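PDB 6O93: D-alanyl transferase DltD from Enterococcus faecalis, which probably takes part in the transfer of D-alanine to lipoteichoic acid in the Gram-positive cell envelope. Local coordinates for residues Thr82-Ile87 / Gln277-Gln282; Asp92-Lys97 / Lys286-Leu291; Asn96-Phe101 / Glu364-Pro369; Tyr128-Asn133 / Glu162-Leu167; Lys158-Thr163 / Asp179-Asn184. All coordinates share one frame; numbering follows the deposited sequence.

Contact 1 (Thr82-Ile87 / Gln277-Gln282); sequences TQAMVI and QAALEQ
Ala-84 of helix 80-90 and the neighbouring alanines Ala-278 and Ala-279 of helix 272-285 illustrate how two helices can lie almost parallel in an alpha/beta fold of the SGNH-hydrolase type. Each helix precedes a strand of the central parallel sheet, 98-102 and 289-294, and these two strands are neighbours, so the contact packs together the helices that lead into two adjacent strands. The segments run 14° apart with their axes only 8.1 Å from each other, a spacing that the small residues at the interface permit. Going along 82-87, Ala-84 comes first. Its CB points toward the partner helix and sits 3.7 Å from Ala-279 N, with Ala-278 CB at 4.0 Å and Ala-279 CB at 4.2 Å. Its carbonyl oxygen is also touched, Gln-282 CG packing 3.7 Å from Ala-84 O. The Gln-282 amide belongs to another interaction, OE1 hydrogen bonding to His-88 ND1 one turn further along helix 80-90. Ile-87 follows a turn later and uses both branches. CG1 lies beside the backbone N (chi1 -65°), which sends Ile-87 CD1 back to meet Ala-279 CB at 4.2 Å, while Phe-44 of the sheet also touches this isoleucine. The other branch crosses the glutamine stem, Ile-87 CG2 lying 3.8 Å from Gln-282 CB.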
# COMPACT_ATOMS: atom_id res chain seq x y z
N THR A 82 -4.33 -6.73 4.46
CA THR A 82 -3.64 -7.46 3.41
C THR A 82 -2.14 -7.18 3.45
O THR A 82 -1.32 -8.11 3.38
CB THR A 82 -4.20 -7.08 2.04
OG1 THR A 82 -5.56 -7.53 1.94
CG2 THR A 82 -3.38 -7.71 0.92
N GLN A 83 -1.77 -5.91 3.57
CA GLN A 83 -0.36 -5.54 3.53
C GLN A 83 0.40 -6.05 4.75
O GLN A 83 1.58 -6.40 4.65
CB GLN A 83 -0.22 -4.02 3.42
CG GLN A 83 -0.80 -3.42 2.14
CD GLN A 83 0.01 -3.78 0.91
OE1 GLN A 83 0.85 -4.68 0.95
NE2 GLN A 83 -0.24 -3.08 -0.19
N ALA A 84 -0.26 -6.10 5.91
CA ALA A 84 0.40 -6.62 7.11
C ALA A 84 0.87 -8.06 6.88
O ALA A 84 1.95 -8.44 7.34
CB ALA A 84 -0.55 -6.55 8.31
N MET A 85 0.08 -8.86 6.17
CA MET A 85 0.48 -10.23 5.88
C MET A 85 1.54 -10.28 4.79
O MET A 85 2.41 -11.16 4.82
CB MET A 85 -0.74 -11.06 5.49
CG MET A 85 -0.48 -12.56 5.40
SD MET A 85 0.02 -13.29 6.98
CE MET A 85 -1.47 -13.03 7.96
N VAL A 86 1.47 -9.36 3.82
CA VAL A 86 2.54 -9.25 2.83
C VAL A 86 3.86 -8.96 3.51
O VAL A 86 4.89 -9.57 3.20
CB VAL A 86 2.18 -8.16 1.80
CG1 VAL A 86 3.37 -7.87 0.89
CG2 VAL A 86 0.97 -8.56 0.98
N ILE A 87 3.86 -8.01 4.45
CA ILE A 87 5.08 -7.65 5.16
C ILE A 87 5.59 -8.84 5.98
O ILE A 87 6.77 -9.19 5.93
CB ILE A 87 4.84 -6.42 6.06
CG1 ILE A 87 4.54 -5.20 5.19
CG2 ILE A 87 6.05 -6.17 6.95
CD1 ILE A 87 3.90 -4.05 5.96
N GLN A 277 -2.45 -0.57 12.37
CA GLN A 277 -1.57 -0.91 13.48
C GLN A 277 -0.91 -2.27 13.25
O GLN A 277 0.27 -2.46 13.60
CB GLN A 277 -2.36 -0.92 14.79
CG GLN A 277 -1.53 -1.24 16.02
CD GLN A 277 -0.44 -0.21 16.28
OE1 GLN A 277 -0.36 0.80 15.59
NE2 GLN A 277 0.39 -0.47 17.28
N ALA A 278 -1.64 -3.22 12.67
CA ALA A 278 -1.05 -4.53 12.40
C ALA A 278 0.15 -4.40 11.46
O ALA A 278 1.18 -5.05 11.67
CB ALA A 278 -2.10 -5.46 11.81
N ALA A 279 0.03 -3.57 10.43
CA ALA A 279 1.15 -3.37 9.51
C ALA A 279 2.31 -2.67 10.21
O ALA A 279 3.47 -2.98 9.96
CB ALA A 279 0.69 -2.57 8.30
N LEU A 280 2.00 -1.72 11.11
CA LEU A 280 3.05 -1.01 11.82
C LEU A 280 3.83 -1.95 12.74
O LEU A 280 5.06 -1.85 12.82
CB LEU A 280 2.45 0.14 12.63
CG LEU A 280 1.82 1.27 11.82
CD1 LEU A 280 1.13 2.27 12.75
CD2 LEU A 280 2.86 1.97 10.96
N GLU A 281 3.14 -2.85 13.44
CA GLU A 281 3.84 -3.79 14.31
C GLU A 281 4.75 -4.71 13.51
O GLU A 281 5.87 -5.01 13.94
CB GLU A 281 2.83 -4.60 15.13
CG GLU A 281 3.48 -5.71 15.96
CD GLU A 281 2.58 -6.23 17.08
OE1 GLU A 281 1.54 -5.61 17.35
OE2 GLU A 281 2.94 -7.26 17.68
N GLN A 282 4.30 -5.17 12.34
CA GLN A 282 5.14 -6.02 11.51
C GLN A 282 6.39 -5.28 11.04
O GLN A 282 7.48 -5.85 11.01
CB GLN A 282 4.35 -6.54 10.31
CG GLN A 282 3.18 -7.45 10.67
CD GLN A 282 3.62 -8.72 11.38
OE1 GLN A 282 4.65 -9.31 11.04
NE2 GLN A 282 2.84 -9.14 12.36

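Contact 2 (Asp92-Lys97 / Lys286-Leu291); sequences DAIANK and KNVDVL
Asn-96 and Asn-287 cross obliquely where a type II beta turn, Ile-94 to Lys-97, meets the Schellman motif that ends helix 272-285; both segments then lead into adjacent parallel strands of the sheet. The two amide planes are turned 60° against each other. Asn-96 ND2 keeps its acceptor within its own plane and reaches Asn-287 OD1 at 3.1 Å, coming in well to one side of that C=O and tilted from its plane. Both asparagines have positive phi, Asn-287 as the C-prime residue of the Schellman motif. In the buried part of the contact, Ile-94 and Val-288 meet at about a right angle: chi1 of -165° sets Ile-94 CG1 opposite the backbone N, and Val-288 CG2 lies 3.8 Å from it. Lys-286 bends at chi2 and crosses Asp-92 at the exposed end, where its NZ forms only a long salt bridge to Asp-92 OD1, 3.7 Å. Backbone bonds tie the chains between these pairs. Asn-96 N donates to Lys-286 O at 2.9 Å, and Asp-289 N to Lys-97 O at the same length, which begins the pairing of the two strands. A water donates to Asn-287 O at 2.7 Å and more weakly to Lys-97 O.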
# COMPACT_ATOMS: atom_id res chain seq x y z
N ASP A 92 12.86 -12.21 7.11
CA ASP A 92 14.14 -11.51 7.19
C ASP A 92 14.51 -10.79 5.90
O ASP A 92 15.48 -10.02 5.90
CB ASP A 92 15.24 -12.49 7.58
CG ASP A 92 15.07 -13.04 8.98
OD1 ASP A 92 14.58 -12.29 9.86
OD2 ASP A 92 15.43 -14.21 9.21
N ALA A 93 13.77 -11.01 4.81
CA ALA A 93 14.07 -10.32 3.56
C ALA A 93 13.97 -8.81 3.73
O ALA A 93 14.76 -8.05 3.15
CB ALA A 93 13.14 -10.80 2.46
N ILE A 94 12.99 -8.35 4.52
CA ILE A 94 12.78 -6.91 4.73
C ILE A 94 13.48 -6.40 5.99
O ILE A 94 13.49 -5.18 6.22
CB ILE A 94 11.28 -6.59 4.80
CG1 ILE A 94 11.05 -5.08 4.64
CG2 ILE A 94 10.67 -7.08 6.11
CD1 ILE A 94 9.60 -4.70 4.47
N ALA A 95 14.07 -7.28 6.80
CA ALA A 95 14.66 -6.87 8.06
C ALA A 95 15.77 -5.85 7.84
O ALA A 95 16.64 -6.04 6.98
CB ALA A 95 15.20 -8.09 8.81
N ASN A 96 15.73 -4.77 8.61
CA ASN A 96 16.76 -3.73 8.62
C ASN A 96 16.84 -2.95 7.32
O ASN A 96 17.84 -2.29 7.05
CB ASN A 96 18.14 -4.33 8.94
CG ASN A 96 18.12 -5.21 10.17
OD1 ASN A 96 18.50 -6.38 10.12
ND2 ASN A 96 17.66 -4.65 11.29
N LYS A 97 15.80 -3.01 6.49
CA LYS A 97 15.80 -2.35 5.20
C LYS A 97 14.82 -1.18 5.21
O LYS A 97 14.27 -0.81 6.26
CB LYS A 97 15.46 -3.37 4.10
CG LYS A 97 16.47 -4.51 4.04
CD LYS A 97 16.45 -5.24 2.71
CE LYS A 97 17.58 -6.25 2.64
NZ LYS A 97 17.54 -7.22 3.78
N LYS A 286 10.62 -6.04 12.46
CA LYS A 286 11.75 -6.32 11.59
C LYS A 286 12.66 -5.10 11.40
O LYS A 286 13.49 -5.09 10.49
CB LYS A 286 11.26 -6.83 10.23
CG LYS A 286 10.49 -8.15 10.31
CD LYS A 286 11.38 -9.29 10.80
CE LYS A 286 10.59 -10.58 10.97
NZ LYS A 286 11.40 -11.63 11.65
N ASN A 287 12.51 -4.09 12.26
CA ASN A 287 13.39 -2.92 12.24
C ASN A 287 13.42 -2.28 10.85
O ASN A 287 14.47 -1.92 10.33
CB ASN A 287 14.80 -3.30 12.69
CG ASN A 287 15.68 -2.09 12.94
OD1 ASN A 287 16.70 -1.90 12.26
ND2 ASN A 287 15.29 -1.26 13.90
N VAL A 288 12.24 -2.14 10.25
CA VAL A 288 12.11 -1.56 8.91
C VAL A 288 11.97 -0.05 9.04
O VAL A 288 11.09 0.44 9.77
CB VAL A 288 10.91 -2.16 8.16
CG1 VAL A 288 10.87 -1.65 6.73
CG2 VAL A 288 10.97 -3.68 8.19
N ASP A 289 12.82 0.69 8.34
CA ASP A 289 12.72 2.14 8.25
C ASP A 289 11.75 2.48 7.14
O ASP A 289 11.91 2.02 6.00
CB ASP A 289 14.10 2.75 7.98
CG ASP A 289 14.15 4.24 8.26
OD1 ASP A 289 13.17 4.79 8.79
OD2 ASP A 289 15.20 4.85 7.95
N VAL A 290 10.73 3.28 7.45
CA VAL A 290 9.58 3.45 6.57
C VAL A 290 9.28 4.93 6.38
O VAL A 290 9.27 5.70 7.34
CB VAL A 290 8.34 2.73 7.12
CG1 VAL A 290 7.18 2.82 6.14
CG2 VAL A 290 8.66 1.28 7.44
N LEU A 291 9.03 5.31 5.12
CA LEU A 291 8.50 6.62 4.79
C LEU A 291 7.01 6.47 4.48
O LEU A 291 6.64 5.74 3.56
CB LEU A 291 9.24 7.23 3.60
CG LEU A 291 8.64 8.53 3.04
CD1 LEU A 291 8.65 9.64 4.08
CD2 LEU A 291 9.39 8.94 1.79
O HOH W 1 16.09 -0.11 9.14

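Contact 3 (Asn96-Phe101 / Glu364-Pro369); sequences NKKAVF and EFMKQP
Lys-98 reaches from the start of strand 98-102 to the C-terminal end of helix 352-367, which packs on the parallel sheet of this alpha/beta fold. Hydrogen bonding comes first. The lysine is extended beyond CG, and its NZ enters a group of carbonyls at the helix end: 2.8 Å to Phe-365 O, approached in the carbonyl plane on a lone pair, 2.9 Å to Gln-368 O, tilted 18° from the Gln-368 carbonyl plane and less certain because this residue is poorly ordered, and a weak third bond of 3.0 Å to Met-366 O. A positive charge there would probably be favoured by the helix dipole. Dispersive contacts account for the lysine stem. It slides past Phe-365 and Met-366 in the opposite direction, with CD over one face of the Phe-365 ring in a CH-pi contact, 4.3 Å from its centroid. NZ stands almost on the ring normal, but 5.0 Å from the centroid it has at most a weak cation-pi attraction. Phe-365 also touches Asp-289 and Leu-291 of the adjacent strand. Met-366, bent at chi2 and chi3, folds its sulfur against the stem, SD resting 3.7 Å from Lys-98 CD.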
# COMPACT_ATOMS: atom_id res chain seq x y z
N ASN A 96 15.73 -4.77 8.61
CA ASN A 96 16.76 -3.73 8.62
C ASN A 96 16.84 -2.95 7.32
O ASN A 96 17.84 -2.29 7.05
CB ASN A 96 18.14 -4.33 8.94
CG ASN A 96 18.12 -5.21 10.17
OD1 ASN A 96 18.50 -6.38 10.12
ND2 ASN A 96 17.66 -4.65 11.29
N LYS A 97 15.80 -3.01 6.49
CA LYS A 97 15.80 -2.35 5.20
C LYS A 97 14.82 -1.18 5.21
O LYS A 97 14.27 -0.81 6.26
CB LYS A 97 15.46 -3.37 4.10
CG LYS A 97 16.47 -4.51 4.04
CD LYS A 97 16.45 -5.24 2.71
CE LYS A 97 17.58 -6.25 2.64
NZ LYS A 97 17.54 -7.22 3.78
N LYS A 98 14.62 -0.57 4.04
CA LYS A 98 13.77 0.59 3.90
C LYS A 98 12.53 0.25 3.08
O LYS A 98 12.58 -0.59 2.17
CB LYS A 98 14.52 1.76 3.25
CG LYS A 98 15.61 2.35 4.13
CD LYS A 98 16.20 3.60 3.53
CE LYS A 98 17.15 4.28 4.51
NZ LYS A 98 17.87 5.43 3.89
N ALA A 99 11.43 0.91 3.40
CA ALA A 99 10.17 0.70 2.70
C ALA A 99 9.42 2.01 2.59
O ALA A 99 9.71 2.98 3.30
CB ALA A 99 9.30 -0.35 3.40
N VAL A 100 8.46 2.04 1.67
CA VAL A 100 7.57 3.18 1.48
C VAL A 100 6.14 2.69 1.62
O VAL A 100 5.79 1.64 1.07
CB VAL A 100 7.80 3.86 0.11
CG1 VAL A 100 6.83 5.01 -0.08
CG2 VAL A 100 9.23 4.34 -0.01
N PHE A 101 5.33 3.42 2.38
CA PHE A 101 3.95 3.04 2.67
C PHE A 101 3.05 4.20 2.29
O PHE A 101 3.10 5.26 2.92
CB PHE A 101 3.79 2.66 4.14
CG PHE A 101 2.54 1.87 4.43
CD1 PHE A 101 1.30 2.50 4.49
CD2 PHE A 101 2.60 0.51 4.65
CE1 PHE A 101 0.15 1.78 4.75
CE2 PHE A 101 1.45 -0.22 4.92
CZ PHE A 101 0.23 0.42 4.97
N GLU A 364 15.27 11.51 -0.92
CA GLU A 364 15.94 12.03 0.26
C GLU A 364 15.93 11.01 1.38
O GLU A 364 16.93 10.85 2.10
CB GLU A 364 15.28 13.33 0.71
CG GLU A 364 15.42 14.49 -0.27
CD GLU A 364 14.65 15.73 0.17
OE1 GLU A 364 13.94 15.65 1.19
OE2 GLU A 364 14.75 16.77 -0.52
N PHE A 365 14.82 10.30 1.55
CA PHE A 365 14.71 9.27 2.58
C PHE A 365 15.69 8.13 2.33
O PHE A 365 16.29 7.60 3.28
CB PHE A 365 13.27 8.76 2.62
CG PHE A 365 13.09 7.45 3.33
CD1 PHE A 365 13.16 7.38 4.71
CD2 PHE A 365 12.80 6.30 2.62
CE1 PHE A 365 12.98 6.17 5.37
CE2 PHE A 365 12.61 5.09 3.27
CZ PHE A 365 12.70 5.03 4.64
N MET A 366 15.89 7.76 1.07
CA MET A 366 16.81 6.67 0.76
C MET A 366 18.26 7.05 1.02
O MET A 366 19.10 6.18 1.27
CB MET A 366 16.63 6.23 -0.70
CG MET A 366 15.30 5.57 -0.98
SD MET A 366 15.02 4.09 0.03
CE MET A 366 16.40 3.08 -0.48
N LYS A 367 18.58 8.35 0.96
CA LYS A 367 19.92 8.82 1.26
C LYS A 367 20.15 9.06 2.74
O LYS A 367 21.30 9.22 3.16
CB LYS A 367 20.21 10.10 0.48
CG LYS A 367 20.14 9.92 -1.03
CD LYS A 367 20.35 11.24 -1.77
CE LYS A 367 20.28 11.05 -3.27
NZ LYS A 367 20.45 12.34 -4.00
N GLN A 368 19.09 9.10 3.55
CA GLN A 368 19.27 9.28 4.98
C GLN A 368 20.15 8.15 5.53
O GLN A 368 20.02 7.00 5.10
CB GLN A 368 17.91 9.28 5.70
CG GLN A 368 17.07 10.52 5.42
CD GLN A 368 15.69 10.47 6.07
OE1 GLN A 368 15.41 9.61 6.91
NE2 GLN A 368 14.81 11.39 5.67
N PRO A 369 21.06 8.45 6.48
CA PRO A 369 21.98 7.41 6.96
C PRO A 369 21.26 6.21 7.57
O PRO A 369 20.22 6.38 8.20
CB PRO A 369 22.80 8.14 8.03
CG PRO A 369 22.66 9.59 7.71
CD PRO A 369 21.29 9.74 7.15

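Contact 4 (Tyr128-Asn133 / Glu162-Leu167); sequences YQWLAN and ETLANL
Helices 124-132 and 158-168 meet within a helical region beside the central sheet, their segments 128-132 and 162-167 crossing at 49°, and the meeting is entirely apolar, carried by Trp-130 and Leu-131 on one side and Thr-163, Leu-164 and Leu-167 on the other. The axes of these segments stand 12.1 Å apart, leaving room for whole side chains. Leu-167 CD2 is placed at the junction, 3.8 Å from Trp-130 CZ2 and 3.9 Å from Leu-131 CD2. The indole, with CG anti to its own backbone N (chi1 157°), extends its six-membered ring toward the leucines. Leu-164 comes in at about a right angle and brings CD2 to 4.1 Å from Trp-130 CZ3. Leu-131 does double duty: its CD2 rests over one face of the indole, offset toward the rim, while CD1 meets Thr-163 CG2 tip to tip at 4.1 Å. The polar edge of the tryptophan is provided for separately, NE1 donating to Asp-141 of helix 139-148. Two leucine methyls of one helix thus lie against the six-membered ring while a methyl of its own helix rests on one face, as in the hydrophobic core of a packed helix bundle.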
# COMPACT_ATOMS: atom_id res chain seq x y z
N TYR A 128 -1.10 -19.34 5.82
CA TYR A 128 -0.69 -20.64 6.33
C TYR A 128 0.77 -20.62 6.80
O TYR A 128 1.10 -21.21 7.83
CB TYR A 128 -0.87 -21.72 5.26
CG TYR A 128 -2.28 -22.27 5.14
CD1 TYR A 128 -3.37 -21.59 5.67
CD2 TYR A 128 -2.51 -23.49 4.51
CE1 TYR A 128 -4.66 -22.11 5.56
CE2 TYR A 128 -3.78 -24.01 4.39
CZ TYR A 128 -4.85 -23.32 4.92
OH TYR A 128 -6.11 -23.85 4.80
N GLN A 129 1.64 -19.95 6.05
CA GLN A 129 3.03 -19.83 6.46
C GLN A 129 3.14 -19.15 7.82
O GLN A 129 3.91 -19.58 8.69
CB GLN A 129 3.83 -19.05 5.42
CG GLN A 129 5.30 -18.88 5.74
CD GLN A 129 5.97 -17.83 4.87
OE1 GLN A 129 5.38 -16.79 4.57
NE2 GLN A 129 7.19 -18.11 4.44
N TRP A 130 2.36 -18.09 8.03
CA TRP A 130 2.38 -17.37 9.30
C TRP A 130 2.02 -18.30 10.46
O TRP A 130 2.70 -18.30 11.50
CB TRP A 130 1.43 -16.17 9.22
CG TRP A 130 0.92 -15.65 10.53
CD1 TRP A 130 1.66 -15.17 11.57
CD2 TRP A 130 -0.45 -15.53 10.93
NE1 TRP A 130 0.84 -14.77 12.60
CE2 TRP A 130 -0.46 -14.98 12.23
CE3 TRP A 130 -1.67 -15.84 10.32
CZ2 TRP A 130 -1.65 -14.73 12.93
CZ3 TRP A 130 -2.85 -15.60 11.02
CH2 TRP A 130 -2.83 -15.05 12.30
N LEU A 131 0.97 -19.10 10.30
CA LEU A 131 0.55 -19.98 11.38
C LEU A 131 1.49 -21.16 11.56
O LEU A 131 1.70 -21.62 12.69
CB LEU A 131 -0.87 -20.48 11.13
CG LEU A 131 -1.95 -19.39 11.14
CD1 LEU A 131 -3.27 -19.94 10.64
CD2 LEU A 131 -2.10 -18.80 12.53
N ALA A 132 2.08 -21.66 10.48
CA ALA A 132 2.97 -22.82 10.58
C ALA A 132 4.23 -22.48 11.37
O ALA A 132 4.75 -23.32 12.11
CB ALA A 132 3.33 -23.33 9.18
N ASN A 133 4.74 -21.26 11.22
CA ASN A 133 5.99 -20.85 11.84
C ASN A 133 5.79 -20.14 13.17
O ASN A 133 6.76 -19.64 13.75
CB ASN A 133 6.78 -19.95 10.89
CG ASN A 133 7.14 -20.65 9.59
OD1 ASN A 133 7.38 -21.85 9.57
ND2 ASN A 133 7.16 -19.89 8.51
N GLU A 162 -10.66 -22.83 13.29
CA GLU A 162 -10.39 -23.46 14.58
C GLU A 162 -9.04 -23.01 15.13
O GLU A 162 -8.90 -22.77 16.34
CB GLU A 162 -10.44 -24.98 14.43
CG GLU A 162 -11.83 -25.50 14.12
CD GLU A 162 -11.86 -26.98 13.80
OE1 GLU A 162 -10.83 -27.53 13.35
OE2 GLU A 162 -12.93 -27.60 14.01
N THR A 163 -8.04 -22.87 14.26
CA THR A 163 -6.74 -22.39 14.70
C THR A 163 -6.81 -20.94 15.18
O THR A 163 -6.23 -20.59 16.21
CB THR A 163 -5.72 -22.53 13.57
OG1 THR A 163 -5.64 -23.90 13.16
CG2 THR A 163 -4.34 -22.05 14.03
N LEU A 164 -7.53 -20.09 14.44
CA LEU A 164 -7.64 -18.69 14.84
C LEU A 164 -8.38 -18.54 16.16
O LEU A 164 -8.12 -17.60 16.92
CB LEU A 164 -8.33 -17.88 13.74
CG LEU A 164 -7.61 -17.85 12.39
CD1 LEU A 164 -8.38 -17.00 11.40
CD2 LEU A 164 -6.18 -17.34 12.55
N ALA A 165 -9.31 -19.45 16.46
CA ALA A 165 -10.00 -19.41 17.74
C ALA A 165 -9.03 -19.64 18.89
O ALA A 165 -9.12 -18.97 19.93
CB ALA A 165 -11.12 -20.45 17.77
N ASN A 166 -8.10 -20.58 18.74
CA ASN A 166 -7.12 -20.83 19.79
C ASN A 166 -6.20 -19.64 19.98
O ASN A 166 -5.86 -19.28 21.11
CB ASN A 166 -6.32 -22.09 19.47
CG ASN A 166 -7.18 -23.34 19.43
OD1 ASN A 166 -8.28 -23.37 19.98
ND2 ASN A 166 -6.69 -24.38 18.76
N LEU A 167 -5.78 -19.00 18.88
CA LEU A 167 -4.93 -17.82 18.99
C LEU A 167 -5.61 -16.74 19.83
O LEU A 167 -4.99 -16.15 20.72
CB LEU A 167 -4.60 -17.28 17.60
CG LEU A 167 -3.24 -17.67 17.02
CD1 LEU A 167 -3.17 -19.16 16.74
CD2 LEU A 167 -2.96 -16.86 15.76

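Contact 5 (Lys158-Thr163 / Asp179-Asn184); sequences KVLMET and DYFIMN
A chi1 of 170° puts the ring of Tyr-180 anti to its backbone N, with a face against Val-159, whereas chi1 of -59° in Phe-181 holds its ring beside the backbone N and directs CZ toward Thr-163 and Leu-160. Val-159 lies over a face of the tyrosine: its CB forms a CH-pi contact 4.2 Å from the ring centroid, and its CG1 approaches Tyr-180 CD2 closely at 3.4 Å. The opposite face is occupied by Asn-184 ND2, which donates an almost straight bond of 3.0 Å to Tyr-180 O from above the carbonyl plane. Val-159 CB and Asn-184 ND2 both sit offset toward the rim, and Phe-181 CE1 lies at the edge of the tyrosine. The two helices are joined by a short connection as a helical hairpin at the outer side of the chain, and segments 158-163 and 179-184 run roughly antiparallel, 140° between their directions and 11.2 Å between axes. Deeper in, Phe-181 meets Thr-163 at its edge, Thr-163 CB lying in the ring plane and OG1 3.4 Å from Phe-181 CZ. That hydroxyl is spoken for, since Thr-163 OG1 donates to Val-159 O at 2.9 Å; the backbone Thr-163 N reaches the same oxygen from the other face of its plane. Leu-160 CD1 also packs on this ring, 4.3 Å from Phe-181 CZ.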
# COMPACT_ATOMS: atom_id res chain seq x y z
N LYS A 158 -12.33 -24.31 7.74
CA LYS A 158 -12.69 -24.72 9.10
C LYS A 158 -11.46 -24.91 9.97
O LYS A 158 -11.43 -24.46 11.12
CB LYS A 158 -13.52 -26.00 9.05
CG LYS A 158 -14.82 -25.87 8.26
CD LYS A 158 -15.72 -24.77 8.83
CE LYS A 158 -17.06 -24.72 8.10
NZ LYS A 158 -17.99 -23.73 8.72
N VAL A 159 -10.43 -25.60 9.45
CA VAL A 159 -9.22 -25.79 10.24
C VAL A 159 -8.59 -24.45 10.58
O VAL A 159 -8.14 -24.22 11.71
CB VAL A 159 -8.23 -26.70 9.48
CG1 VAL A 159 -6.90 -26.78 10.23
CG2 VAL A 159 -8.82 -28.09 9.30
N LEU A 160 -8.56 -23.53 9.61
CA LEU A 160 -8.07 -22.19 9.87
C LEU A 160 -8.89 -21.51 10.96
O LEU A 160 -8.34 -20.95 11.92
CB LEU A 160 -8.09 -21.37 8.58
CG LEU A 160 -7.58 -19.93 8.67
CD1 LEU A 160 -6.20 -19.88 9.29
CD2 LEU A 160 -7.57 -19.29 7.29
N MET A 161 -10.22 -21.55 10.83
CA MET A 161 -11.08 -20.93 11.83
C MET A 161 -10.83 -21.51 13.21
O MET A 161 -10.80 -20.78 14.21
CB MET A 161 -12.55 -21.09 11.43
CG MET A 161 -12.99 -20.19 10.29
SD MET A 161 -12.99 -18.45 10.74
CE MET A 161 -14.41 -18.38 11.83
N GLU A 162 -10.66 -22.83 13.29
CA GLU A 162 -10.39 -23.46 14.58
C GLU A 162 -9.04 -23.01 15.13
O GLU A 162 -8.90 -22.77 16.34
CB GLU A 162 -10.44 -24.98 14.43
CG GLU A 162 -11.83 -25.50 14.12
CD GLU A 162 -11.86 -26.98 13.80
OE1 GLU A 162 -10.83 -27.53 13.35
OE2 GLU A 162 -12.93 -27.60 14.01
N THR A 163 -8.04 -22.87 14.26
CA THR A 163 -6.74 -22.39 14.70
C THR A 163 -6.81 -20.94 15.18
O THR A 163 -6.23 -20.59 16.21
CB THR A 163 -5.72 -22.53 13.57
OG1 THR A 163 -5.64 -23.90 13.16
CG2 THR A 163 -4.34 -22.05 14.03
N ASP A 179 0.59 -29.10 11.55
CA ASP A 179 0.85 -30.14 10.56
C ASP A 179 -0.02 -29.95 9.32
O ASP A 179 0.44 -30.13 8.19
CB ASP A 179 0.60 -31.53 11.16
CG ASP A 179 1.59 -31.88 12.26
OD1 ASP A 179 2.61 -31.17 12.41
OD2 ASP A 179 1.35 -32.86 12.97
N TYR A 180 -1.29 -29.57 9.52
CA TYR A 180 -2.19 -29.36 8.39
C TYR A 180 -1.68 -28.25 7.48
O TYR A 180 -1.62 -28.40 6.25
CB TYR A 180 -3.59 -29.04 8.89
CG TYR A 180 -4.53 -28.59 7.80
CD1 TYR A 180 -5.19 -29.51 6.99
CD2 TYR A 180 -4.77 -27.24 7.58
CE1 TYR A 180 -6.05 -29.10 5.99
CE2 TYR A 180 -5.62 -26.81 6.58
CZ TYR A 180 -6.26 -27.75 5.79
OH TYR A 180 -7.12 -27.34 4.79
N PHE A 181 -1.30 -27.11 8.07
CA PHE A 181 -0.77 -26.01 7.27
C PHE A 181 0.49 -26.43 6.53
O PHE A 181 0.68 -26.07 5.36
CB PHE A 181 -0.50 -24.80 8.16
CG PHE A 181 -1.72 -24.30 8.88
CD1 PHE A 181 -2.90 -24.07 8.20
CD2 PHE A 181 -1.69 -24.07 10.25
CE1 PHE A 181 -4.03 -23.62 8.86
CE2 PHE A 181 -2.81 -23.62 10.92
CZ PHE A 181 -3.98 -23.39 10.22
N ILE A 182 1.35 -27.21 7.19
CA ILE A 182 2.59 -27.65 6.55
C ILE A 182 2.29 -28.54 5.35
O ILE A 182 2.94 -28.43 4.30
CB ILE A 182 3.49 -28.36 7.58
CG1 ILE A 182 4.01 -27.34 8.60
CG2 ILE A 182 4.65 -29.08 6.89
CD1 ILE A 182 4.72 -27.95 9.79
N MET A 183 1.30 -29.43 5.49
CA MET A 183 0.90 -30.27 4.36
C MET A 183 0.46 -29.42 3.17
O MET A 183 0.86 -29.68 2.03
CB MET A 183 -0.24 -31.20 4.78
CG MET A 183 0.16 -32.31 5.71
SD MET A 183 -1.22 -33.43 6.00
CE MET A 183 -0.55 -34.44 7.31
N ASN A 184 -0.38 -28.42 3.42
CA ASN A 184 -0.87 -27.59 2.33
C ASN A 184 0.22 -26.70 1.76
O ASN A 184 0.26 -26.44 0.55
CB ASN A 184 -2.05 -26.75 2.81
CG ASN A 184 -3.35 -27.53 2.85
OD1 ASN A 184 -4.13 -27.49 1.90
ND2 ASN A 184 -3.57 -28.25 3.94

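How the contacts relate
Contacts 1, 2 and 3 belong to the sheet-centred part of the fold, contacts 4 and 5 to a helical region further from the chain's centre. Contact 1 is buried and apolar, whereas contacts 2 and 3 lie nearer the surface at the strand ends and are held mainly by hydrogen bonds, with charge at the lysine of contact 3 and a long salt bridge in contact 2; they share Asn-96 and Lys-97, and strands 98-102 and 289-294 pair between them. Contacts 4 and 5 both use helix 158-168 and are mainly apolar, with Leu-131 CD1 of one touching Phe-181 and Leu-160 of the other. Met-85 against Trp-130 connects contact 1 to contact 4, linking the two regions.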